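RidA family protein (Mycobacterium tuberculosis, PDB 3I7T) is of unknown function but belongs to the YjgF/YER057c/UK114 (RidA) family and assembles as a homotrimer. Local coordinates at residues A43-A48 / L110-E115. Residues are numbered along the deposited sequence; the frame is centred on the assembly and turned at random.
Sequences AQTRDA and LLVEIE
Thr45 sits opposite Val112 and Ala48 opposite Ile114 where segment 43-48 of helix 41-58 runs at 25° to strand segment 112-115, their axes 8.3 Å apart. Just before the strand Gln44 supplies the polar link. Its chain is extended beyond CG (chi2 -166°), which carries the amide out to the turn, and OE1 accepts the backbone N-H of Leu111 at 2.8 Å on a lone pair in the carbonyl plane. A water sits within hydrogen-bonding distance of Gln44 OE1 and of Val112 O, 2.7 Å from the latter. The NE2 of Gln44 bonds to the carbonyls of Gly38 and Gly109, so both ends of this buried amide are held and its rotation is fixed. The Leu111 side chain crosses that of Gln44 at about a right angle, its CB 3.4 Å from Gln44 OE1. Farther along, Val112 CG1 touches both Gln44 CB, 3.7 Å away, and Thr45 OG1, which bonds back to the carbonyl of Ile41. Ile114 then sends CD1 up to the helix, 3.9 Å from Thr45 CG2 and 4.1 Å from Ala48 CB. On the strand's other side Glu115 pairs with Arg70 of its own chain and Arg70 of a neighbouring subunit. A helix laid along the inner strands of a mixed sheet, whose opposite face meets another subunit, is the arrangement of the YjgF-like trimer.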
loop_
_atom_site.group_PDB
_atom_site.type_symbol
_atom_site.label_atom_id
_atom_site.label_comp_id
_atom_site.label_asym_id
_atom_site.label_seq_id
_atom_site.Cartn_x
_atom_site.Cartn_y
_atom_site.Cartn_z
ATOM N N ALA A 43 -15.954 -9.458 -14.032
ATOM C CA ALA A 43 -16.794 -10.051 -12.992
ATOM C C ALA A 43 -16.073 -10.101 -11.649
ATOM O O ALA A 43 -16.668 -9.851 -10.600
ATOM C CB ALA A 43 -17.242 -11.440 -13.410
ATOM N N GLN A 44 -14.785 -10.440 -11.686
ATOM C CA GLN A 44 -13.966 -10.514 -10.477
ATOM C C GLN A 44 -13.796 -9.148 -9.830
ATOM O O GLN A 44 -13.829 -9.031 -8.605
ATOM C CB GLN A 44 -12.602 -11.124 -10.793
ATOM C CG GLN A 44 -12.672 -12.622 -11.123
ATOM C CD GLN A 44 -11.301 -13.271 -11.094
ATOM O OE1 GLN A 44 -10.306 -12.647 -10.702
ATOM N NE2 GLN A 44 -11.235 -14.527 -11.522
ATOM N N THR A 45 -13.614 -8.110 -10.643
ATOM C CA THR A 45 -13.557 -6.751 -10.085
ATOM C C THR A 45 -14.875 -6.358 -9.411
ATOM O O THR A 45 -14.877 -5.831 -8.306
ATOM C CB THR A 45 -13.198 -5.720 -11.166
ATOM O OG1 THR A 45 -12.029 -6.170 -11.851
ATOM C CG2 THR A 45 -12.899 -4.384 -10.529
ATOM N N ARG A 46 -15.998 -6.619 -10.070
ATOM C CA ARG A 46 -17.286 -6.275 -9.480
ATOM C C ARG A 46 -17.468 -7.002 -8.157
ATOM O O ARG A 46 -17.905 -6.414 -7.168
ATOM C CB ARG A 46 -18.442 -6.596 -10.432
ATOM C CG ARG A 46 -18.523 -5.651 -11.639
ATOM C CD ARG A 46 -19.843 -5.813 -12.417
ATOM N NE ARG A 46 -20.078 -7.212 -12.773
ATOM C CZ ARG A 46 -19.767 -7.758 -13.946
ATOM N NH1 ARG A 46 -19.213 -7.027 -14.909
ATOM N NH2 ARG A 46 -20.018 -9.041 -14.157
ATOM N N ASP A 47 -17.117 -8.281 -8.139
ATOM C CA ASP A 47 -17.300 -9.099 -6.941
ATOM C C ASP A 47 -16.354 -8.678 -5.822
ATOM O O ASP A 47 -16.720 -8.699 -4.639
ATOM C CB ASP A 47 -17.123 -10.582 -7.282
ATOM C CG ASP A 47 -17.719 -11.496 -6.224
ATOM O OD1 ASP A 47 -18.931 -11.346 -5.924
ATOM O OD2 ASP A 47 -16.981 -12.348 -5.685
ATOM N N ALA A 48 -15.135 -8.276 -6.183
ATOM C CA ALA A 48 -14.189 -7.792 -5.176
ATOM C C ALA A 48 -14.727 -6.522 -4.545
ATOM O O ALA A 48 -14.603 -6.321 -3.340
ATOM C CB ALA A 48 -12.795 -7.560 -5.779
ATOM N N LEU A 110 -7.204 -16.194 -10.014
ATOM C CA LEU A 110 -7.548 -14.879 -9.476
ATOM C C LEU A 110 -6.784 -13.812 -10.249
ATOM O O LEU A 110 -5.557 -13.880 -10.362
ATOM C CB LEU A 110 -7.221 -14.818 -7.978
ATOM C CG LEU A 110 -7.998 -15.887 -7.198
ATOM C CD1 LEU A 110 -7.736 -15.784 -5.700
ATOM C CD2 LEU A 110 -9.491 -15.758 -7.501
ATOM N N LEU A 111 -7.519 -12.840 -10.783
ATOM C CA LEU A 111 -6.986 -11.934 -11.799
ATOM C C LEU A 111 -6.823 -10.508 -11.309
ATOM O O LEU A 111 -6.189 -9.678 -11.966
ATOM C CB LEU A 111 -7.923 -11.932 -12.997
ATOM C CG LEU A 111 -8.126 -13.300 -13.637
ATOM C CD1 LEU A 111 -9.136 -13.180 -14.775
ATOM C CD2 LEU A 111 -6.801 -13.882 -14.121
ATOM N N VAL A 112 -7.412 -10.230 -10.159
ATOM C CA VAL A 112 -7.451 -8.877 -9.614
ATOM C C VAL A 112 -7.633 -8.947 -8.100
ATOM O O VAL A 112 -8.361 -9.796 -7.594
ATOM C CB VAL A 112 -8.555 -7.993 -10.286
ATOM C CG1 VAL A 112 -9.927 -8.611 -10.147
ATOM C CG2 VAL A 112 -8.559 -6.600 -9.680
ATOM N N GLU A 113 -6.915 -8.094 -7.377
ATOM C CA GLU A 113 -7.133 -7.941 -5.946
ATOM C C GLU A 113 -7.215 -6.451 -5.610
ATOM O O GLU A 113 -6.456 -5.651 -6.150
ATOM C CB GLU A 113 -6.011 -8.612 -5.158
ATOM C CG GLU A 113 -6.141 -8.474 -3.631
ATOM C CD GLU A 113 -5.294 -9.498 -2.902
ATOM O OE1 GLU A 113 -4.929 -10.515 -3.523
ATOM O OE2 GLU A 113 -4.969 -9.289 -1.716
ATOM N N ILE A 114 -8.143 -6.083 -4.734
ATOM C CA ILE A 114 -8.343 -4.679 -4.386
ATOM C C ILE A 114 -8.290 -4.437 -2.882
ATOM O O ILE A 114 -8.935 -5.147 -2.111
ATOM C CB ILE A 114 -9.693 -4.178 -4.962
ATOM C CG1 ILE A 114 -9.742 -4.522 -6.459
ATOM C CG2 ILE A 114 -9.907 -2.679 -4.653
ATOM C CD1 ILE A 114 -11.014 -4.117 -7.172
ATOM N N GLU A 115 -7.513 -3.438 -2.471
ATOM C CA GLU A 115 -7.536 -2.937 -1.105
ATOM C C GLU A 115 -8.309 -1.630 -1.030
ATOM O O GLU A 115 -8.468 -0.929 -2.035
ATOM C CB GLU A 115 -6.108 -2.653 -0.642
ATOM C CG GLU A 115 -5.220 -3.858 -0.621
ATOM C CD GLU A 115 -3.782 -3.467 -0.312
ATOM O OE1 GLU A 115 -3.490 -2.255 -0.303
ATOM O OE2 GLU A 115 -2.950 -4.356 -0.062
HETATM O O HOH W 1 -9.997 -11.885 -7.853
#